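Local coordinates for protein of unknown function (DUF1255) (Acidithiobacillus ferrooxidans ATCC 23270, PDB 3EO6), which is of unknown function but belongs to the pyrimidine/purine nucleoside phosphorylase family of the cupin clan, and so probably acts on nucleosides, at residues 60-70 with 90-101. Sequence-based numbering, arbitrary orientation.
Sequences VLSGMAYYHAE and QSYRLEVMEPLD
Tyr-67 and Tyr-92 meet inside a beta-barrel consistent with the cupin fold, where strand 64-68 runs antiparallel to strand 92-96, their short axes at 158°. Both segments turn a corner, at 62-63 and 97-98, and the pairing passes into the second sheet, where Ser-62 faces Asp-101. Two classic beta bulges ease the turn: Asp-101 O accepts from Leu-61 N and Ser-62 N, and Met-64 O from Met-97 N and Glu-98 N. Gly-63 fits between them, since a CB there would run into Pro-99 O.

Followed outward, Tyr-67 holds CG anti to the backbone N (chi1 171°), sending the ring forward along its strand, toward Gln-90 and Tyr-92. CB lies 4.1 Å from Leu-94 CD2; CD1 meets that methyl, which comes to the ring edge, and, slightly nearer, Tyr-92 CD2. CE1 rests 3.6 Å from Tyr-92 CB, and the two rings are oblique, planes 41° apart. Ala-69 N sits over one face, toward the rim. At the tip, OH accepts a hydrogen bond from Gln-90 NE2, 3.2 Å away and tilted out of the amide plane; Pro-87 O is a second acceptor for that nitrogen.

The bent Gln-90 chain divides its amide: NE2 serves Tyr-67 and OE1 receives Glu-70 N at 2.9 Å, almost in line with its C=O. A leucine here would probably leave Glu-70 N and Tyr-67 OH without these mates and the tyrosine tip less firmly placed. In the conformer described, Glu-70 reaches back with OE1, whose anti lone pair receives Ser-91 N.

On the other face, in the conformers described, CG of the selenomethionine Met-97 lies 3.6 Å from Tyr-66 CE2, its selenium at the ring edge in a Met-aromatic contact, while Met-64 CE sits 3.6 Å above the centre of the same ring.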
ATOM      1  N   VAL A  60     -12.470   7.778  -1.036  1.00  6.59           N
ATOM      2  CA  VAL A  60     -12.400   6.339  -1.217  1.00  6.67           C
ATOM      3  C   VAL A  60     -12.058   6.037  -2.656  1.00  6.44           C
ATOM      4  O   VAL A  60     -12.719   6.526  -3.570  1.00  7.12           O
ATOM      5  CB  VAL A  60     -13.695   5.648  -0.796  1.00  7.83           C
ATOM      6  CG1 VAL A  60     -13.646   4.155  -1.047  1.00  8.00           C
ATOM      7  CG2 VAL A  60     -13.974   5.970   0.703  1.00 11.10           C
ATOM      8  N   LEU A  61     -11.015   5.232  -2.864  1.00  6.52           N
ATOM      9  CA  LEU A  61     -10.576   4.849  -4.185  1.00  6.68           C
ATOM     10  C   LEU A  61     -11.146   3.538  -4.655  1.00  7.00           C
ATOM     11  O   LEU A  61     -11.373   3.369  -5.848  1.00  7.92           O
ATOM     12  CB  LEU A  61      -9.034   4.784  -4.237  1.00  7.20           C
ATOM     13  CG  LEU A  61      -8.325   6.084  -3.924  1.00  7.45           C
ATOM     14  CD1 LEU A  61      -6.830   5.904  -4.013  1.00 10.66           C
ATOM     15  CD2 LEU A  61      -8.798   7.224  -4.860  1.00 10.17           C
ATOM     16  N   SER A  62     -11.318   2.579  -3.739  1.00  7.49           N
ATOM     17  CA  SER A  62     -11.745   1.223  -4.059  1.00  7.70           C
ATOM     18  C   SER A  62     -12.249   0.567  -2.786  1.00  7.27           C
ATOM     19  O   SER A  62     -11.802   0.903  -1.695  1.00  7.71           O
ATOM     20  CB  SER A  62     -10.538   0.462  -4.650  1.00  8.41           C
ATOM     21  OG  SER A  62     -10.873  -0.842  -5.066  1.00  9.81           O
ATOM     22  N   GLY A  63     -13.162  -0.376  -2.931  1.00  8.98           N
ATOM     23  CA  GLY A  63     -13.681  -1.148  -1.773  1.00  9.44           C
ATOM     24  C   GLY A  63     -14.952  -0.550  -1.207  1.00 10.32           C
ATOM     25  O   GLY A  63     -15.555   0.259  -1.881  1.00 11.50           O
HETATM   26  N   MSE A  64     -15.370  -1.019  -0.044  1.00  9.57           N
HETATM   27  CA  MSE A  64     -16.646  -0.651   0.528  1.00 11.33           C
HETATM   28  C   MSE A  64     -16.545  -0.709   2.044  1.00 10.15           C
HETATM   29  O   MSE A  64     -16.122  -1.749   2.613  1.00  9.57           O
HETATM   30  CB  MSE A  64     -17.768  -1.553   0.029  1.00 14.13           C
HETATM   31  CG  MSE A  64     -19.071  -1.018   0.297  1.00 16.98           C
HETATM   32 SE   MSE A  64     -19.777  -1.492   2.034  0.75 14.58          SE
HETATM   33  CE  MSE A  64     -20.867  -0.112   2.076  1.00 17.93           C
ATOM     34  N   ALA A  65     -17.056   0.370   2.662  1.00  9.94           N
ATOM     35  CA  ALA A  65     -17.114   0.429   4.074  1.00  8.67           C
ATOM     36  C   ALA A  65     -18.322   1.242   4.522  1.00  8.14           C
ATOM     37  O   ALA A  65     -18.864   2.070   3.818  1.00 11.01           O
ATOM     38  CB  ALA A  65     -15.863   1.065   4.702  1.00  9.60           C
ATOM     39  N   TYR A  66     -18.759   0.954   5.723  0.51  6.69           N
ATOM     40  CA  TYR A  66     -19.735   1.795   6.398  0.51  6.18           C
ATOM     41  C   TYR A  66     -19.034   2.656   7.402  0.51  6.27           C
ATOM     42  O   TYR A  66     -18.263   2.170   8.239  0.51  6.61           O
ATOM     43  CB  TYR A  66     -20.793   0.999   7.134  0.51  6.69           C
ATOM     44  CG  TYR A  66     -21.601   0.153   6.243  0.51  6.45           C
ATOM     45  CD1 TYR A  66     -22.691   0.645   5.564  0.51 11.43           C
ATOM     46  CD2 TYR A  66     -21.279  -1.185   6.090  0.51  7.27           C
ATOM     47  CE1 TYR A  66     -23.434  -0.185   4.731  0.51 14.56           C
ATOM     48  CE2 TYR A  66     -22.033  -2.032   5.274  0.51  9.93           C
ATOM     49  CZ  TYR A  66     -23.109  -1.521   4.584  0.51  9.87           C
ATOM     50  OH  TYR A  66     -23.901  -2.296   3.752  0.51 16.47           O
ATOM     51  N   TYR A  67     -19.327   3.939   7.309  1.00  6.53           N
ATOM     52  CA  TYR A  67     -18.863   4.948   8.244  1.00  7.05           C
ATOM     53  C   TYR A  67     -19.921   5.236   9.281  1.00  6.59           C
ATOM     54  O   TYR A  67     -21.085   5.446   8.943  1.00  8.05           O
ATOM     55  CB  TYR A  67     -18.545   6.247   7.454  1.00  7.04           C
ATOM     56  CG  TYR A  67     -18.260   7.446   8.303  1.00  6.92           C
ATOM     57  CD1 TYR A  67     -17.001   7.695   8.847  1.00  7.41           C
ATOM     58  CD2 TYR A  67     -19.242   8.412   8.559  1.00  7.65           C
ATOM     59  CE1 TYR A  67     -16.770   8.815   9.613  1.00  7.88           C
ATOM     60  CE2 TYR A  67     -19.013   9.524   9.334  1.00  7.36           C
ATOM     61  CZ  TYR A  67     -17.753   9.742   9.864  1.00  7.80           C
ATOM     62  OH  TYR A  67     -17.456  10.837  10.630  1.00  8.76           O
ATOM     63  N   HIS A  68     -19.513   5.274  10.537  1.00  6.43           N
ATOM     64  CA  HIS A  68     -20.418   5.574  11.636  1.00  6.28           C
ATOM     65  C   HIS A  68     -19.802   6.619  12.522  1.00  6.47           C
ATOM     66  O   HIS A  68     -18.854   6.332  13.260  1.00  7.45           O
ATOM     67  CB  HIS A  68     -20.712   4.282  12.419  1.00  7.03           C
ATOM     68  CG  HIS A  68     -21.635   4.500  13.560  1.00  6.87           C
ATOM     69  ND1 HIS A  68     -21.364   4.051  14.812  1.00  9.01           N
ATOM     70  CD2 HIS A  68     -22.844   5.122  13.603  1.00  7.94           C
ATOM     71  CE1 HIS A  68     -22.370   4.434  15.591  1.00  9.18           C
ATOM     72  NE2 HIS A  68     -23.282   5.080  14.897  1.00  8.46           N
ATOM     73  N   ALA A  69     -20.302   7.838  12.472  1.00  7.44           N
ATOM     74  CA  ALA A  69     -19.794   8.927  13.310  1.00  8.11           C
ATOM     75  C   ALA A  69     -20.113   8.677  14.732  1.00  8.07           C
ATOM     76  O   ALA A  69     -21.079   7.972  15.058  1.00  8.41           O
ATOM     77  CB  ALA A  69     -20.404  10.236  12.887  1.00  9.44           C
ATOM     78  N   GLU A  70     -19.337   9.248  15.660  0.50  8.74           N
ATOM     79  CA  GLU A  70     -19.532   8.984  17.086  0.50  8.60           C
ATOM     80  C   GLU A  70     -20.966   9.359  17.517  0.50  8.75           C
ATOM     81  O   GLU A  70     -21.382  10.494  17.414  0.50  9.57           O
ATOM     82  CB  GLU A  70     -18.527   9.733  17.943  0.50  9.03           C
ATOM     83  CG  GLU A  70     -18.550   9.355  19.397  0.50  8.47           C
ATOM     84  CD  GLU A  70     -17.730  10.293  20.253  0.50 13.06           C
ATOM     85  OE1 GLU A  70     -16.501  10.356  20.020  0.50  9.25           O
ATOM     86  OE2 GLU A  70     -18.295  10.961  21.161  0.50 18.67           O
ATOM     87  N   GLN A  90     -13.815  13.009  17.331  1.00  8.10           N
ATOM     88  CA  GLN A  90     -14.946  12.117  17.502  1.00  8.23           C
ATOM     89  C   GLN A  90     -14.526  10.712  17.046  1.00  7.55           C
ATOM     90  O   GLN A  90     -13.791  10.557  16.052  1.00  8.40           O
ATOM     91  CB  GLN A  90     -16.183  12.636  16.761  1.00  8.72           C
ATOM     92  CG  GLN A  90     -16.029  12.924  15.296  1.00  8.19           C
ATOM     93  CD  GLN A  90     -16.327  11.777  14.360  1.00  8.02           C
ATOM     94  OE1 GLN A  90     -17.109  10.843  14.684  1.00  8.98           O
ATOM     95  NE2 GLN A  90     -15.788  11.856  13.166  1.00  7.93           N
ATOM     96  N   SER A  91     -14.930   9.717  17.809  1.00  8.05           N
ATOM     97  CA  SER A  91     -14.572   8.333  17.596  1.00  8.34           C
ATOM     98  C   SER A  91     -15.529   7.684  16.601  1.00  7.79           C
ATOM     99  O   SER A  91     -16.608   7.229  16.972  1.00  9.79           O
ATOM    100  CB  SER A  91     -14.539   7.594  18.911  1.00 10.14           C
ATOM    101  OG  SER A  91     -13.468   8.040  19.685  1.00 13.12           O
ATOM    102  N   TYR A  92     -15.150   7.645  15.323  1.00  6.97           N
ATOM    103  CA  TYR A  92     -15.924   7.089  14.260  1.00  7.10           C
ATOM    104  C   TYR A  92     -15.519   5.640  14.036  1.00  6.70           C
ATOM    105  O   TYR A  92     -14.442   5.220  14.451  1.00  8.84           O
ATOM    106  CB  TYR A  92     -15.795   7.905  12.977  1.00  7.27           C
ATOM    107  CG  TYR A  92     -14.411   8.018  12.367  1.00  6.83           C
ATOM    108  CD1 TYR A  92     -13.519   8.985  12.791  1.00  7.65           C
ATOM    109  CD2 TYR A  92     -14.022   7.199  11.327  1.00  7.30           C
ATOM    110  CE1 TYR A  92     -12.289   9.144  12.184  1.00  7.37           C
ATOM    111  CE2 TYR A  92     -12.798   7.350  10.698  1.00  7.90           C
ATOM    112  CZ  TYR A  92     -11.915   8.324  11.116  1.00  7.77           C
ATOM    113  OH  TYR A  92     -10.723   8.512  10.473  1.00  8.52           O
ATOM    114  N   ARG A  93     -16.384   4.877  13.409  1.00  5.96           N
ATOM    115  CA  ARG A  93     -16.063   3.519  12.989  1.00  5.93           C
ATOM    116  C   ARG A  93     -16.086   3.404  11.497  1.00  6.41           C
ATOM    117  O   ARG A  93     -16.927   3.990  10.811  1.00  7.47           O
ATOM    118  CB  ARG A  93     -17.019   2.515  13.606  1.00  6.41           C
ATOM    119  CG  ARG A  93     -16.756   2.248  15.082  1.00  6.55           C
ATOM    120  CD  ARG A  93     -17.922   1.554  15.720  1.00  6.84           C
ATOM    121  NE  ARG A  93     -17.660   0.982  17.025  1.00  6.71           N
ATOM    122  CZ  ARG A  93     -17.652   1.654  18.135  1.00  7.06           C
ATOM    123  NH1 ARG A  93     -17.941   2.938  18.182  1.00  8.75           N
ATOM    124  NH2 ARG A  93     -17.348   0.975  19.250  1.00  8.53           N
ATOM    125  N   LEU A  94     -15.179   2.589  10.981  1.00  6.19           N
ATOM    126  CA  LEU A  94     -15.248   2.072   9.626  1.00  6.07           C
ATOM    127  C   LEU A  94     -15.419   0.557   9.741  1.00  5.90           C
ATOM    128  O   LEU A  94     -14.585  -0.145  10.291  1.00  6.71           O
ATOM    129  CB  LEU A  94     -13.982   2.375   8.810  1.00  6.29           C
ATOM    130  CG  LEU A  94     -13.741   3.842   8.499  1.00  7.46           C
ATOM    131  CD1 LEU A  94     -12.403   4.034   7.818  1.00  8.49           C
ATOM    132  CD2 LEU A  94     -14.860   4.404   7.611  1.00 10.03           C
ATOM    133  N   GLU A  95     -16.532   0.072   9.162  1.00  6.67           N
ATOM    134  CA  GLU A  95     -16.739  -1.363   8.976  1.00  6.79           C
ATOM    135  C   GLU A  95     -16.432  -1.649   7.518  1.00  6.67           C
ATOM    136  O   GLU A  95     -17.138  -1.231   6.638  1.00  7.52           O
ATOM    137  CB  GLU A  95     -18.137  -1.809   9.324  1.00  7.19           C
ATOM    138  CG  GLU A  95     -18.365  -3.275   8.949  1.00  8.15           C
ATOM    139  CD  GLU A  95     -19.639  -3.877   9.462  1.00  8.56           C
ATOM    140  OE1 GLU A  95     -20.642  -3.143   9.559  1.00  8.77           O
ATOM    141  OE2 GLU A  95     -19.643  -5.092   9.743  1.00  9.34           O
ATOM    142  N   VAL A  96     -15.321  -2.339   7.313  1.00  7.66           N
ATOM    143  CA  VAL A  96     -14.828  -2.619   5.999  1.00  7.50           C
ATOM    144  C   VAL A  96     -15.313  -3.950   5.566  1.00  8.55           C
ATOM    145  O   VAL A  96     -14.996  -4.978   6.216  1.00  9.36           O
ATOM    146  CB  VAL A  96     -13.280  -2.585   5.971  1.00  7.27           C
ATOM    147  CG1 VAL A  96     -12.738  -2.968   4.610  1.00  8.23           C
ATOM    148  CG2 VAL A  96     -12.806  -1.178   6.335  1.00  8.60           C
HETATM  149  N   MSE A  97     -16.212  -3.857   4.576  0.52  8.12           N
HETATM  150  CA  MSE A  97     -16.834  -5.018   3.947  0.52  7.45           C
HETATM  151  C   MSE A  97     -15.951  -5.609   2.862  0.52  7.98           C
HETATM  152  O   MSE A  97     -15.883  -6.852   2.710  0.52 10.00           O
HETATM  153  CB  MSE A  97     -18.212  -4.686   3.421  0.52  8.46           C
HETATM  154  CG  MSE A  97     -19.126  -4.073   4.451  0.52  9.03           C
HETATM  155 SE   MSE A  97     -19.479  -5.155   6.053  0.42  9.05          SE
HETATM  156  CE  MSE A  97     -20.495  -6.534   5.189  0.52 15.28           C
ATOM    157  N   GLU A  98     -15.293  -4.749   2.100  0.52  8.47           N
ATOM    158  CA  GLU A  98     -14.337  -5.159   1.088  0.52 10.78           C
ATOM    159  C   GLU A  98     -13.136  -4.250   1.284  0.52 10.36           C
ATOM    160  O   GLU A  98     -13.325  -3.053   1.506  0.52  9.77           O
ATOM    161  CB  GLU A  98     -14.906  -5.012  -0.320  0.52 13.40           C
ATOM    162  CG  GLU A  98     -16.134  -5.864  -0.596  0.52 14.21           C
ATOM    163  CD  GLU A  98     -15.821  -7.328  -0.874  0.52 22.86           C
ATOM    164  OE1 GLU A  98     -14.661  -7.758  -0.723  0.52 24.33           O
ATOM    165  OE2 GLU A  98     -16.771  -8.065  -1.237  0.52 27.19           O
ATOM    166  N   PRO A  99     -11.929  -4.812   1.129  1.00 11.25           N
ATOM    167  CA  PRO A  99     -10.718  -4.026   1.452  1.00 10.74           C
ATOM    168  C   PRO A  99     -10.770  -2.627   0.896  1.00  9.36           C
ATOM    169  O   PRO A  99     -11.086  -2.447  -0.303  1.00 10.16           O
ATOM    170  CB  PRO A  99      -9.616  -4.792   0.786  1.00 12.53           C
ATOM    171  CG  PRO A  99     -10.100  -6.212   0.685  1.00 17.16           C
ATOM    172  CD  PRO A  99     -11.592  -6.115   0.589  1.00 13.16           C
ATOM    173  N   LEU A 100     -10.524  -1.660   1.763  1.00  9.04           N
ATOM    174  CA  LEU A 100     -10.777  -0.288   1.457  1.00  8.55           C
ATOM    175  C   LEU A 100      -9.466   0.412   1.129  1.00  7.14           C
ATOM    176  O   LEU A 100      -8.572   0.487   1.982  1.00  8.53           O
ATOM    177  CB  LEU A 100     -11.464   0.410   2.646  1.00  8.92           C
ATOM    178  CG  LEU A 100     -12.123   1.705   2.376  1.00  8.59           C
ATOM    179  CD1 LEU A 100     -13.362   1.532   1.557  1.00  8.97           C
ATOM    180  CD2 LEU A 100     -12.442   2.448   3.695  1.00  9.86           C
ATOM    181  N   ASP A 101      -9.357   0.942  -0.096  1.00  6.05           N
ATOM    182  CA  ASP A 101      -8.279   1.820  -0.475  1.00  5.94           C
ATOM    183  C   ASP A 101      -8.792   3.247  -0.403  1.00  5.84           C
ATOM    184  O   ASP A 101      -9.821   3.543  -1.021  1.00  6.47           O
ATOM    185  CB  ASP A 101      -7.822   1.559  -1.942  1.00  6.46           C
ATOM    186  CG  ASP A 101      -7.078   0.273  -2.107  1.00  7.01           C
ATOM    187  OD1 ASP A 101      -5.850   0.308  -1.810  1.00  7.39           O
ATOM    188  OD2 ASP A 101      -7.666  -0.732  -2.545  1.00  7.20           O
TER
HETATM  189  O   HOH W   1      -9.957  -1.983  -2.754  1.00 10.08           O
HETATM  190  O   HOH W   2     -18.625   5.128  16.176  1.00 11.81           O
HETATM  191  O   HOH W   3     -15.265   8.498  22.322  0.51 23.24           O